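Local coordinates for protein gamma-glutamyl phosphate reductase (Thermotoga maritima, PDB 1O20) that probably catalyses the NADPH-dependent reduction of L-glutamyl 5-phosphate to the corresponding 5-semialdehyde, a step on the way to proline, at residues K54-A59 against L80-K85; R61-K66 against A162-K167; L117-V122 against Y415-L420; L148-T153 against V407-L412; F242-A247 against E352-E357. All coordinates share one frame; numbering follows the deposited sequence.

Interaction 1. Residues K54-A59 against L80-K85; sequences KEILEA and LALNDK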
# COMPACT_ATOMS: atom_id res chain seq x y z
N LYS A 54 -17.47 -11.93 19.84
CA LYS A 54 -17.58 -13.35 20.14
C LYS A 54 -17.63 -14.19 18.86
O LYS A 54 -16.87 -15.15 18.70
CB LYS A 54 -18.87 -13.57 20.96
CG LYS A 54 -18.64 -13.79 22.48
CD LYS A 54 -17.75 -12.74 23.20
CE LYS A 54 -17.93 -12.87 24.76
NZ LYS A 54 -16.63 -13.21 25.52
N GLU A 55 -18.55 -13.82 17.97
CA GLU A 55 -18.73 -14.52 16.70
C GLU A 55 -17.44 -14.45 15.86
O GLU A 55 -17.01 -15.45 15.31
CB GLU A 55 -19.92 -13.92 15.91
CG GLU A 55 -21.31 -14.25 16.47
CD GLU A 55 -21.81 -13.29 17.57
OE1 GLU A 55 -21.04 -12.40 18.07
OE2 GLU A 55 -23.01 -13.45 17.94
N ILE A 56 -16.83 -13.29 15.80
CA ILE A 56 -15.63 -13.09 14.99
C ILE A 56 -14.48 -13.92 15.56
O ILE A 56 -13.73 -14.53 14.82
CB ILE A 56 -15.25 -11.57 14.90
CG1 ILE A 56 -16.33 -10.83 14.09
CG2 ILE A 56 -13.86 -11.35 14.21
CD1 ILE A 56 -16.40 -9.33 14.40
N LEU A 57 -14.35 -13.94 16.88
CA LEU A 57 -13.26 -14.69 17.50
C LEU A 57 -13.47 -16.20 17.42
O LEU A 57 -12.51 -16.93 17.28
CB LEU A 57 -13.04 -14.22 18.95
CG LEU A 57 -12.51 -12.79 18.98
CD1 LEU A 57 -12.23 -12.35 20.41
CD2 LEU A 57 -11.27 -12.62 18.09
N GLU A 58 -14.71 -16.66 17.50
CA GLU A 58 -15.03 -18.08 17.33
C GLU A 58 -14.76 -18.56 15.90
O GLU A 58 -14.22 -19.63 15.70
CB GLU A 58 -16.50 -18.39 17.69
CG GLU A 58 -17.00 -19.77 17.26
CD GLU A 58 -16.28 -20.95 17.94
OE1 GLU A 58 -16.47 -22.09 17.46
OE2 GLU A 58 -15.50 -20.76 18.93
N ALA A 59 -15.15 -17.76 14.93
CA ALA A 59 -14.79 -18.02 13.54
C ALA A 59 -13.26 -18.05 13.36
O ALA A 59 -12.70 -18.96 12.70
CB ALA A 59 -15.41 -16.95 12.66
N LEU A 80 -2.85 -14.19 10.63
CA LEU A 80 -4.23 -14.60 10.48
C LEU A 80 -5.03 -14.43 11.78
O LEU A 80 -6.25 -14.18 11.77
CB LEU A 80 -4.21 -16.06 10.00
CG LEU A 80 -5.39 -16.89 10.34
CD1 LEU A 80 -6.57 -16.34 9.51
CD2 LEU A 80 -5.09 -18.31 9.99
N ALA A 81 -4.31 -14.44 12.90
CA ALA A 81 -4.93 -14.52 14.21
C ALA A 81 -5.60 -13.21 14.63
O ALA A 81 -5.08 -12.10 14.34
CB ALA A 81 -3.87 -14.97 15.27
N LEU A 82 -6.77 -13.32 15.25
CA LEU A 82 -7.46 -12.18 15.84
C LEU A 82 -7.62 -12.34 17.35
O LEU A 82 -7.58 -13.43 17.89
CB LEU A 82 -8.84 -11.98 15.23
CG LEU A 82 -8.84 -11.63 13.75
CD1 LEU A 82 -10.28 -11.68 13.13
CD2 LEU A 82 -8.18 -10.32 13.56
N ASN A 83 -7.79 -11.21 18.01
CA ASN A 83 -8.14 -11.17 19.43
C ASN A 83 -8.81 -9.80 19.66
O ASN A 83 -8.95 -9.04 18.70
CB ASN A 83 -6.86 -11.35 20.24
CG ASN A 83 -5.77 -10.39 19.80
OD1 ASN A 83 -6.00 -9.20 19.74
ND2 ASN A 83 -4.62 -10.90 19.45
N ASP A 84 -9.18 -9.46 20.89
CA ASP A 84 -9.88 -8.19 21.22
C ASP A 84 -9.13 -6.94 20.79
O ASP A 84 -9.73 -6.02 20.25
CB ASP A 84 -10.16 -8.07 22.72
CG ASP A 84 -11.33 -8.84 23.15
OD1 ASP A 84 -12.32 -8.94 22.38
OD2 ASP A 84 -11.38 -9.36 24.27
N LYS A 85 -7.82 -6.92 20.99
CA LYS A 85 -6.99 -5.79 20.65
C LYS A 85 -6.96 -5.52 19.17
O LYS A 85 -6.95 -4.35 18.73
CB LYS A 85 -5.55 -6.01 21.17
CG LYS A 85 -5.03 -4.84 21.97
CD LYS A 85 -5.71 -4.70 23.30
CE LYS A 85 -5.35 -3.32 23.89
NZ LYS A 85 -6.00 -3.12 25.18

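Interaction 2. Residues R61-K66 against A162-K167; sequences RIDVEK and ALNSNK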
# COMPACT_ATOMS: atom_id res chain seq x y z
N ARG A 61 -11.07 -18.71 15.63
CA ARG A 61 -10.50 -19.85 16.37
C ARG A 61 -10.46 -21.04 15.42
O ARG A 61 -9.50 -21.82 15.46
CB ARG A 61 -11.34 -20.20 17.56
CG ARG A 61 -10.86 -21.40 18.40
CD ARG A 61 -11.95 -21.90 19.34
NE ARG A 61 -13.05 -22.47 18.56
CZ ARG A 61 -13.17 -23.76 18.23
NH1 ARG A 61 -12.26 -24.64 18.66
NH2 ARG A 61 -14.21 -24.16 17.50
N ILE A 62 -11.48 -21.16 14.54
CA ILE A 62 -11.49 -22.25 13.57
C ILE A 62 -10.38 -22.09 12.55
O ILE A 62 -9.63 -23.02 12.32
CB ILE A 62 -12.85 -22.38 12.89
CG1 ILE A 62 -13.89 -22.87 13.92
CG2 ILE A 62 -12.76 -23.31 11.68
CD1 ILE A 62 -15.33 -22.70 13.43
N ASP A 63 -10.24 -20.90 11.96
CA ASP A 63 -9.16 -20.64 11.01
C ASP A 63 -7.76 -20.95 11.61
O ASP A 63 -6.89 -21.59 10.96
CB ASP A 63 -9.20 -19.19 10.55
CG ASP A 63 -10.39 -18.86 9.67
OD1 ASP A 63 -11.02 -19.77 9.09
OD2 ASP A 63 -10.78 -17.67 9.51
N VAL A 64 -7.54 -20.47 12.82
CA VAL A 64 -6.27 -20.64 13.52
C VAL A 64 -5.98 -22.12 13.81
O VAL A 64 -4.87 -22.58 13.59
CB VAL A 64 -6.20 -19.79 14.83
CG1 VAL A 64 -5.07 -20.26 15.75
CG2 VAL A 64 -6.03 -18.29 14.48
N GLU A 65 -6.98 -22.87 14.27
CA GLU A 65 -6.75 -24.29 14.62
C GLU A 65 -6.52 -25.07 13.33
O GLU A 65 -5.73 -25.98 13.32
CB GLU A 65 -7.91 -24.91 15.43
N LYS A 66 -7.16 -24.66 12.23
CA LYS A 66 -6.96 -25.31 10.94
C LYS A 66 -5.55 -25.05 10.44
O LYS A 66 -4.91 -25.95 9.93
CB LYS A 66 -8.00 -24.87 9.89
CG LYS A 66 -9.26 -25.74 9.81
CD LYS A 66 -10.20 -25.25 8.66
CE LYS A 66 -11.00 -26.39 7.99
NZ LYS A 66 -11.43 -26.05 6.56
N ALA A 162 -8.42 -17.54 5.99
CA ALA A 162 -9.14 -16.54 6.78
C ALA A 162 -10.63 -16.56 6.49
O ALA A 162 -11.35 -15.69 6.95
CB ALA A 162 -8.60 -15.12 6.45
N LEU A 163 -11.09 -17.56 5.75
CA LEU A 163 -12.46 -17.62 5.27
C LEU A 163 -13.51 -17.51 6.36
O LEU A 163 -14.49 -16.80 6.21
CB LEU A 163 -12.69 -18.91 4.48
CG LEU A 163 -14.12 -19.08 3.96
CD1 LEU A 163 -14.46 -17.96 2.98
CD2 LEU A 163 -14.25 -20.44 3.31
N ASN A 164 -13.35 -18.25 7.45
CA ASN A 164 -14.37 -18.15 8.50
C ASN A 164 -14.36 -16.76 9.15
O ASN A 164 -15.42 -16.18 9.38
CB ASN A 164 -14.17 -19.24 9.56
CG ASN A 164 -14.23 -20.65 8.97
OD1 ASN A 164 -15.29 -21.18 8.79
ND2 ASN A 164 -13.08 -21.21 8.62
N SER A 165 -13.16 -16.24 9.40
CA SER A 165 -13.00 -14.93 10.01
C SER A 165 -13.65 -13.88 9.12
O SER A 165 -14.42 -13.01 9.58
CB SER A 165 -11.52 -14.61 10.19
OG SER A 165 -10.91 -15.51 11.11
N ASN A 166 -13.36 -13.95 7.82
CA ASN A 166 -13.84 -12.94 6.91
C ASN A 166 -15.34 -13.00 6.71
O ASN A 166 -15.98 -11.95 6.58
CB ASN A 166 -13.11 -13.01 5.57
CG ASN A 166 -11.66 -12.54 5.68
OD1 ASN A 166 -11.31 -11.75 6.57
ND2 ASN A 166 -10.83 -13.00 4.77
N LYS A 167 -15.91 -14.18 6.75
CA LYS A 167 -17.36 -14.28 6.70
C LYS A 167 -18.00 -13.56 7.86
O LYS A 167 -18.95 -12.84 7.66
CB LYS A 167 -17.83 -15.71 6.77
CG LYS A 167 -17.86 -16.44 5.47
CD LYS A 167 -18.58 -17.78 5.65
CE LYS A 167 -17.85 -18.92 5.02
NZ LYS A 167 -18.49 -20.22 5.39
O HOH W 1 -13.88 -23.98 7.89

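Interaction 3. Residues L117-V122 against Y415-L420; sequences LRIARV and YKFVVL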
# COMPACT_ATOMS: atom_id res chain seq x y z
N LEU A 117 -18.70 31.02 -19.77
CA LEU A 117 -18.96 29.59 -19.48
C LEU A 117 -18.15 29.16 -18.26
O LEU A 117 -16.92 29.31 -18.26
CB LEU A 117 -18.58 28.77 -20.67
CG LEU A 117 -19.03 27.32 -20.65
CD1 LEU A 117 -20.50 27.25 -20.56
CD2 LEU A 117 -18.53 26.69 -21.94
N ARG A 118 -18.81 28.70 -17.20
CA ARG A 118 -18.09 28.13 -16.05
C ARG A 118 -17.70 26.66 -16.29
O ARG A 118 -18.55 25.85 -16.71
CB ARG A 118 -18.86 28.17 -14.70
CG ARG A 118 -17.92 27.52 -13.62
CD ARG A 118 -18.17 27.76 -12.18
NE ARG A 118 -18.09 29.14 -11.79
CZ ARG A 118 -16.98 29.77 -11.50
NH1 ARG A 118 -15.79 29.17 -11.57
NH2 ARG A 118 -17.07 31.02 -11.11
N ILE A 119 -16.44 26.34 -16.02
CA ILE A 119 -15.90 24.98 -16.10
C ILE A 119 -15.30 24.60 -14.78
O ILE A 119 -14.57 25.38 -14.16
CB ILE A 119 -14.86 24.89 -17.23
CG1 ILE A 119 -15.51 25.21 -18.57
CG2 ILE A 119 -14.21 23.47 -17.33
CD1 ILE A 119 -14.54 25.42 -19.65
N ALA A 120 -15.59 23.40 -14.33
CA ALA A 120 -14.97 22.86 -13.12
C ALA A 120 -14.60 21.39 -13.28
O ALA A 120 -15.29 20.65 -13.97
CB ALA A 120 -15.93 22.97 -11.95
N ARG A 121 -13.56 20.97 -12.56
CA ARG A 121 -13.23 19.58 -12.45
C ARG A 121 -13.55 19.22 -11.04
O ARG A 121 -13.03 19.86 -10.10
CB ARG A 121 -11.75 19.36 -12.70
CG ARG A 121 -11.40 19.26 -14.10
CD ARG A 121 -10.00 18.73 -14.28
NE ARG A 121 -9.07 19.83 -14.32
CZ ARG A 121 -7.87 19.78 -14.86
NH1 ARG A 121 -7.42 18.67 -15.43
NH2 ARG A 121 -7.12 20.87 -14.82
N VAL A 122 -14.37 18.19 -10.90
CA VAL A 122 -14.94 17.79 -9.62
C VAL A 122 -14.69 16.28 -9.41
O VAL A 122 -14.95 15.48 -10.30
CB VAL A 122 -16.46 18.05 -9.60
CG1 VAL A 122 -17.02 17.74 -8.23
CG2 VAL A 122 -16.83 19.52 -10.06
N TYR A 415 -12.51 12.08 -11.60
CA TYR A 415 -13.12 13.40 -11.68
C TYR A 415 -13.89 13.49 -12.96
O TYR A 415 -13.81 12.61 -13.82
CB TYR A 415 -12.03 14.50 -11.61
CG TYR A 415 -10.98 14.42 -12.72
CD1 TYR A 415 -11.15 15.11 -13.90
CD2 TYR A 415 -9.85 13.66 -12.57
CE1 TYR A 415 -10.22 15.04 -14.91
CE2 TYR A 415 -8.91 13.58 -13.55
CZ TYR A 415 -9.12 14.24 -14.75
OH TYR A 415 -8.19 14.17 -15.76
N LYS A 416 -14.62 14.58 -13.08
CA LYS A 416 -15.39 14.88 -14.26
C LYS A 416 -15.46 16.38 -14.36
O LYS A 416 -15.21 17.10 -13.39
CB LYS A 416 -16.81 14.27 -14.17
CG LYS A 416 -17.73 14.91 -13.12
CD LYS A 416 -19.15 14.28 -13.13
CE LYS A 416 -20.01 14.77 -11.97
NZ LYS A 416 -21.24 13.98 -11.74
N PHE A 417 -15.77 16.85 -15.57
CA PHE A 417 -15.98 18.25 -15.82
C PHE A 417 -17.44 18.55 -15.63
O PHE A 417 -18.29 17.85 -16.15
CB PHE A 417 -15.60 18.63 -17.22
CG PHE A 417 -14.11 18.65 -17.44
CD1 PHE A 417 -13.42 19.85 -17.42
CD2 PHE A 417 -13.40 17.47 -17.66
CE1 PHE A 417 -12.03 19.87 -17.63
CE2 PHE A 417 -12.03 17.49 -17.90
CZ PHE A 417 -11.34 18.67 -17.87
N VAL A 418 -17.71 19.57 -14.84
CA VAL A 418 -19.02 20.14 -14.71
C VAL A 418 -18.99 21.53 -15.35
O VAL A 418 -18.11 22.34 -15.03
CB VAL A 418 -19.39 20.21 -13.28
CG1 VAL A 418 -20.70 21.00 -13.11
CG2 VAL A 418 -19.52 18.80 -12.72
N VAL A 419 -19.91 21.79 -16.27
CA VAL A 419 -19.88 23.00 -17.10
C VAL A 419 -21.22 23.71 -16.94
O VAL A 419 -22.25 23.08 -17.18
CB VAL A 419 -19.60 22.69 -18.54
CG1 VAL A 419 -19.70 23.96 -19.43
CG2 VAL A 419 -18.24 22.05 -18.71
N LEU A 420 -21.20 24.95 -16.44
CA LEU A 420 -22.42 25.72 -16.22
C LEU A 420 -22.49 26.90 -17.21
O LEU A 420 -21.62 27.80 -17.20
CB LEU A 420 -22.47 26.22 -14.78
CG LEU A 420 -22.27 25.12 -13.71
CD1 LEU A 420 -22.31 25.77 -12.31
CD2 LEU A 420 -23.32 24.04 -13.84

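Interaction 4. Residues L148-T153 against V407-L412; sequences LKSGNT and VGLREL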
# COMPACT_ATOMS: atom_id res chain seq x y z
N LEU A 148 -15.95 2.62 1.09
CA LEU A 148 -17.25 3.19 1.38
C LEU A 148 -17.16 4.72 1.55
O LEU A 148 -18.00 5.44 1.03
CB LEU A 148 -17.87 2.54 2.63
CG LEU A 148 -18.29 1.05 2.57
CD1 LEU A 148 -18.98 0.65 3.86
CD2 LEU A 148 -19.12 0.75 1.37
N LYS A 149 -16.13 5.18 2.27
CA LYS A 149 -15.98 6.58 2.58
C LYS A 149 -15.84 7.38 1.31
O LYS A 149 -16.35 8.51 1.22
CB LYS A 149 -14.75 6.83 3.41
CG LYS A 149 -14.46 8.31 3.72
CD LYS A 149 -15.27 8.83 4.88
CE LYS A 149 -15.04 10.34 5.13
NZ LYS A 149 -15.12 10.70 6.57
N SER A 150 -15.12 6.80 0.35
CA SER A 150 -14.89 7.44 -0.93
C SER A 150 -16.00 7.20 -1.94
O SER A 150 -15.86 7.55 -3.11
CB SER A 150 -13.50 7.10 -1.48
OG SER A 150 -13.30 5.72 -1.60
N GLY A 151 -17.12 6.63 -1.52
CA GLY A 151 -18.23 6.41 -2.41
C GLY A 151 -18.11 5.24 -3.35
O GLY A 151 -18.86 5.14 -4.34
N ASN A 152 -17.21 4.32 -3.05
CA ASN A 152 -17.04 3.11 -3.85
C ASN A 152 -17.59 1.82 -3.20
O ASN A 152 -17.38 1.58 -2.04
CB ASN A 152 -15.54 2.94 -4.13
CG ASN A 152 -14.93 4.16 -4.80
OD1 ASN A 152 -15.37 4.56 -5.88
ND2 ASN A 152 -13.98 4.79 -4.16
N THR A 153 -18.28 0.98 -3.96
CA THR A 153 -18.62 -0.33 -3.42
C THR A 153 -17.37 -1.24 -3.49
O THR A 153 -16.35 -0.89 -4.12
CB THR A 153 -19.80 -0.95 -4.13
OG1 THR A 153 -19.52 -1.04 -5.53
CG2 THR A 153 -21.02 -0.07 -4.03
N VAL A 407 -2.15 4.83 -1.34
CA VAL A 407 -3.46 4.82 -1.98
C VAL A 407 -4.45 5.05 -0.85
O VAL A 407 -4.74 4.13 -0.07
CB VAL A 407 -3.73 3.48 -2.62
CG1 VAL A 407 -5.13 3.49 -3.29
CG2 VAL A 407 -2.66 3.15 -3.66
N GLY A 408 -4.85 6.30 -0.66
CA GLY A 408 -5.88 6.62 0.32
C GLY A 408 -7.16 7.11 -0.34
O GLY A 408 -7.42 6.83 -1.50
N LEU A 409 -7.93 7.89 0.38
CA LEU A 409 -9.27 8.20 -0.06
C LEU A 409 -9.28 8.92 -1.41
O LEU A 409 -10.07 8.57 -2.31
CB LEU A 409 -9.97 9.08 0.96
CG LEU A 409 -10.43 8.47 2.25
CD1 LEU A 409 -11.06 9.59 3.07
CD2 LEU A 409 -11.40 7.36 2.03
N ARG A 410 -8.44 9.94 -1.56
CA ARG A 410 -8.43 10.72 -2.82
C ARG A 410 -8.02 9.87 -4.02
O ARG A 410 -8.51 10.09 -5.16
CB ARG A 410 -7.46 11.91 -2.74
CG ARG A 410 -7.54 12.86 -3.96
CD ARG A 410 -6.75 14.15 -3.71
NE ARG A 410 -7.32 14.87 -2.57
CZ ARG A 410 -6.73 15.87 -1.93
NH1 ARG A 410 -5.55 16.33 -2.34
NH2 ARG A 410 -7.34 16.46 -0.89
N GLU A 411 -7.16 8.89 -3.77
CA GLU A 411 -6.65 8.03 -4.86
C GLU A 411 -7.72 7.06 -5.33
O GLU A 411 -7.59 6.47 -6.40
CB GLU A 411 -5.37 7.29 -4.41
CG GLU A 411 -4.16 8.20 -4.18
CD GLU A 411 -4.33 9.23 -3.07
OE1 GLU A 411 -4.86 8.85 -1.99
OE2 GLU A 411 -3.96 10.42 -3.27
N LEU A 412 -8.79 6.91 -4.55
CA LEU A 412 -9.92 6.07 -4.92
C LEU A 412 -11.05 6.93 -5.58
O LEU A 412 -12.24 6.58 -5.52
CB LEU A 412 -10.48 5.35 -3.68
CG LEU A 412 -9.50 4.39 -3.00
CD1 LEU A 412 -10.15 3.64 -1.85
CD2 LEU A 412 -8.87 3.42 -4.01

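Interaction 5. Residues F242-A247 against E352-E357; sequences FVDESA and ESILTE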
# COMPACT_ATOMS: atom_id res chain seq x y z
N PHE A 242 21.84 5.98 -0.49
CA PHE A 242 23.18 6.40 -0.91
C PHE A 242 23.77 7.37 0.10
O PHE A 242 23.18 8.41 0.38
CB PHE A 242 23.10 7.09 -2.28
CG PHE A 242 24.37 7.83 -2.67
CD1 PHE A 242 25.59 7.19 -2.63
CD2 PHE A 242 24.33 9.14 -3.09
CE1 PHE A 242 26.76 7.87 -3.00
CE2 PHE A 242 25.48 9.83 -3.45
CZ PHE A 242 26.68 9.20 -3.42
N VAL A 243 24.91 7.02 0.68
CA VAL A 243 25.63 7.85 1.59
C VAL A 243 26.71 8.60 0.80
O VAL A 243 27.69 8.04 0.37
CB VAL A 243 26.29 7.03 2.73
CG1 VAL A 243 26.86 7.97 3.78
CG2 VAL A 243 25.24 6.04 3.41
N ASP A 244 26.48 9.88 0.60
CA ASP A 244 27.36 10.74 -0.18
C ASP A 244 28.55 11.17 0.69
O ASP A 244 28.53 11.06 1.91
CB ASP A 244 26.55 11.96 -0.62
CG ASP A 244 27.15 12.74 -1.82
OD1 ASP A 244 28.04 12.28 -2.58
OD2 ASP A 244 26.66 13.88 -2.09
N GLU A 245 29.57 11.69 0.01
CA GLU A 245 30.80 12.15 0.61
C GLU A 245 30.64 13.09 1.77
O GLU A 245 31.31 12.91 2.78
CB GLU A 245 31.64 12.86 -0.46
CG GLU A 245 33.05 13.18 0.03
CD GLU A 245 33.82 14.06 -0.94
OE1 GLU A 245 33.26 14.44 -2.00
OE2 GLU A 245 34.99 14.33 -0.60
N SER A 246 29.78 14.07 1.64
CA SER A 246 29.58 15.09 2.70
C SER A 246 28.51 14.79 3.72
O SER A 246 28.22 15.62 4.56
CB SER A 246 29.26 16.45 2.07
OG SER A 246 27.99 16.44 1.37
N ALA A 247 27.91 13.60 3.68
CA ALA A 247 26.94 13.22 4.72
C ALA A 247 27.53 13.33 6.11
O ALA A 247 28.70 13.04 6.34
CB ALA A 247 26.48 11.81 4.52
N GLU A 352 13.73 5.58 -2.40
CA GLU A 352 15.17 5.79 -2.60
C GLU A 352 15.59 7.02 -1.80
O GLU A 352 14.88 8.02 -1.77
CB GLU A 352 15.49 5.99 -4.10
CG GLU A 352 14.89 4.95 -5.02
CD GLU A 352 15.46 3.53 -4.84
OE1 GLU A 352 16.42 3.36 -4.07
OE2 GLU A 352 14.91 2.59 -5.46
N SER A 353 16.77 6.94 -1.18
CA SER A 353 17.26 7.99 -0.30
C SER A 353 18.73 8.37 -0.53
O SER A 353 19.60 7.51 -0.79
CB SER A 353 17.09 7.58 1.14
OG SER A 353 17.49 8.65 2.01
N ILE A 354 19.00 9.67 -0.41
CA ILE A 354 20.36 10.15 -0.40
C ILE A 354 20.64 10.80 0.92
O ILE A 354 19.89 11.63 1.36
CB ILE A 354 20.68 11.13 -1.56
CG1 ILE A 354 22.13 11.65 -1.46
CG2 ILE A 354 19.74 12.31 -1.59
CD1 ILE A 354 22.61 12.34 -2.77
N LEU A 355 21.76 10.44 1.50
CA LEU A 355 22.24 11.11 2.69
C LEU A 355 23.41 12.00 2.26
O LEU A 355 24.44 11.51 1.81
CB LEU A 355 22.66 10.08 3.76
CG LEU A 355 21.64 8.98 4.07
CD1 LEU A 355 22.14 8.10 5.25
CD2 LEU A 355 20.21 9.49 4.35
N THR A 356 23.25 13.31 2.42
CA THR A 356 24.27 14.27 1.96
C THR A 356 24.12 15.64 2.61
O THR A 356 23.07 15.97 3.15
CB THR A 356 24.23 14.37 0.40
OG1 THR A 356 25.32 15.15 -0.12
CG2 THR A 356 22.95 15.03 -0.09
N GLU A 357 25.20 16.41 2.59
CA GLU A 357 25.15 17.84 2.91
C GLU A 357 25.36 18.73 1.70
O GLU A 357 25.55 19.95 1.83
CB GLU A 357 26.16 18.13 4.00
CG GLU A 357 25.72 17.53 5.33
CD GLU A 357 24.41 18.15 5.85
OE1 GLU A 357 24.29 19.43 5.90
OE2 GLU A 357 23.48 17.37 6.20

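Interaction 1. Residues K54-A59 against L80-K85
Leu57, on helix 53-69, faces the connection that leads into helix 84-99, and its CA comes within 6.5 Å of Asn83 CA, near enough for one layer of side-chain atoms between the backbones. Leu57 fills that layer with both branches. With CG anti to its carbonyl carbon (chi1 -67°), the leucine reaches across the gap: Leu57 CD2 lies against the backbone, 3.7 Å from Asn83 CA, and also touches Leu82 CB at 3.8 Å, while Leu57 CD1 passes 3.9 Å from Asp84 OD1. One branch thus packs on the residues before helix 84-99 and the other beside its first residue. Leu82 returns the contact, its CB directed at helix 53-69 and its CD1 3.8 Å from Ile56 CG2, methyl against methyl. Ile56 also packs on Ala168 and Ile169 of helix 163-177, and Leu82 on Met90 and Pro137, so the pair belongs to a wider apolar cluster. The polar groups work at the border. Asn83 suits the N-cap position because its short amide can fold back, OD1 accepting from Arg86 N, and Asp84 OD1 forms a salt bridge with Arg53. Such chemistry implies division of labour: branched aliphatic side chains hold the surfaces together by dispersion and exclusion of water, whereas the asparagine cap probably fixes where helix 84-99 begins, and the Asp84-Arg53 bridge ties that first turn to helix 53-69.

Interaction 2. Residues R61-K66 against A162-K167
Asp63 spreads its carboxylate over the first turn of helix 163-177 and accepts four hydrogen bonds there, two at each oxygen. Asp63 OD1 receives Asn164 ND2 at 2.6 Å, a nearly straight bond (171°) lying in the amide plane, and the longer Asn164 N at 3.2 Å on its syn lone pair. Asp63 OD2 takes Ser165 OG at 2.7 Å and Ser165 N at 2.8 Å, both from the same face of the carboxylate. Amide and carboxylate planes are twisted 44° apart. Ser165 OG also bonds Asn60 ND2, a second-shell link back to helix 53-69. Farther out, water 1 accepts from Asn164 ND2 at 3.0 Å and only weakly from Lys66 NZ, and Ile62 CG2 packs 3.7 Å from Asn164 ND2. Without the carboxylate, as with an alanine here, the N-H groups of Asn164 and Ser165 would probably lose their acceptor, and the asparagine amide would be freer to turn. An aspartate suits the place, since its negative charge probably interacts favourably with the positive end of the helix dipole. Segments 61-66 and 163-167 run antiparallel (168°), their axes 8.4 Å apart at closest, a carboxylate of one gripping the N terminus of the other, beside the parallel sheet that probably corresponds to the Rossmann-like cofactor domain of aldehyde dehydrogenases.

Interaction 3. Residues L117-V122 against Y415-L420
Ile119, Val419 and Phe417 form the apolar centre on one face of an antiparallel sheet, the three-stranded arm in which strand 118-125 lies between 107-112 and 413-420. Ile119 CG2 meets the Phe417 ring at its edge, 3.7 Å from CD1, while Ile119 and Val419 stand side by side across a non-hydrogen-bonded pair. Val419 CG1 is also met by Leu117 CD1 at 3.6 Å. On the other face Val122 CG2 and Val418 CG2 touch at 3.9 Å, near Ala120, whose small side chain is buried there. Beta-branched residues suit these strands, as their branching favours extended backbone. Hydrogen bonds pair Arg118 with Leu420, Ala120 with Val418 and Val122 with Lys416, each in both directions; Ala120 N to Val418 O, 2.8 Å, is representative. Arms of this kind serve oligomerisation in aldehyde dehydrogenases, which may hold here too. At the polar edge Arg121 combines two roles: its aliphatic part packs on the aromatics, and its guanidinium reaches Asp109 in a salt bridge. Its CG is placed anti to the carbonyl carbon (chi1 -83°), which runs the chain alongside Phe417, and Arg121 CD passes 3.7 Å from Tyr415 CE1. The guanidinium is only 18° from parallel to the Phe417 ring, yet the CH-pi contact is made farther back, by Arg121 CG, 3.8 Å from the Phe417 ring centroid.

Interaction 4. Residues L148-T153 against V407-L412
Asn152 ND2 donates to Leu412 O at 2.8 Å, the hydrogen bond that joins the end of helix 138-149 to the loop before strand 413-420. The donor lies in the carbonyl plane, on a lone pair, although the acceptor is tilted 16° from the amide plane of the asparagine. The same nitrogen also makes a weak bond to Ser150 OG, and its amide partner, Asn152 OD1, accepts from Gly127 N, so the flat group is held at both ends and its rotation fixed. Ser150 OG sits between its own backbone N and carbonyl carbon (chi1 56°), which turns it back to Leu146 O and Ala147 O of its own helix while it touches Leu412 CB at 3.5 Å. Around this polar core Leu409 sets CD2 and CD1 across the base of the Lys149 chain, with Leu409 CD2 3.6 Å from Lys149 CG. That lysine bends away after this contact and carries its amino group to Leu100 O, Val97 O and Asn39 OD1. Gly151, at positive phi (78°), is the C-prime residue of the Schellman motif ending the helix; glycine suits it because a CB at these angles would be jammed against the preceding carbonyl oxygen. The chemistry implies a buried seam in which amide, hydroxyl and ammonium all have bonded partners, and Leu409 methyls on Lys149 methylenes supply the apolar packing beside them.

Interaction 5. Residues F242-A247 against E352-E357
Phe242 and Ile354 stand side by side on one face of two parallel strands. CG of the phenylalanine is anti to its backbone N (chi1 168°), which brings the edge of the ring against the isoleucine, Phe242 CD2 lying 3.6 Å from Ile354 CD1. On the other face Leu355 CD1 approaches Val243 CG2 at 4.2 Å. Backbone bonds alternate along the pair: Phe242 N gives to Ser353 O, Leu355 N to Phe242 O at 2.7 Å, and Asp244 N to Leu355 O. Beyond the strands a type I turn from Asp244 to Ala247 turns segment 242-247. Asp244 has CG swung opposite the backbone N (chi1 -160°), laying the carboxylate alongside Thr356, whose OG1 donates to Asp244 OD2 at 2.7 Å on the anti side; Asn361 ND2 reaches the same oxygen. The hydroxyl of Thr356 also accepts from Asn358 N. Ser246 OG receives Glu357 N at 3.0 Å, a job its short side chain suits. Replacing Asp244 with a leucine is likely to leave the Thr356 hydroxyl and Asn361 amide without their acceptor. The pair lies inside the seven-stranded parallel sheet, flanked by strands 270-276 and 373-376, with helix 336-346 against Phe242 and Ile354 and helix 249-261 against Val243 and Leu355, in what probably corresponds to the catalytic domain of aldehyde dehydrogenases.

From the N terminus, interaction 1 closes a short, mostly helical loop between helices 53-69 and 84-99. Interaction 2 opens within that loop and closes on helix 163-177, so the two cross; they share helix 53-69 and touch, Ala59 packing on Asn164. Interactions 3 and 4 both begin before interaction 2 closes, and each crosses it. They return only near the C terminus, interaction 4 lying within interaction 3, with segments 407-412 and 415-420 nearly adjoining; together they set strand 413-420 into the arm and hold the loop before it against the end of helix 138-149. Interaction 5, enclosed by both, links two strands of the seven-stranded sheet, its centre about 37 Å from that of interaction 4.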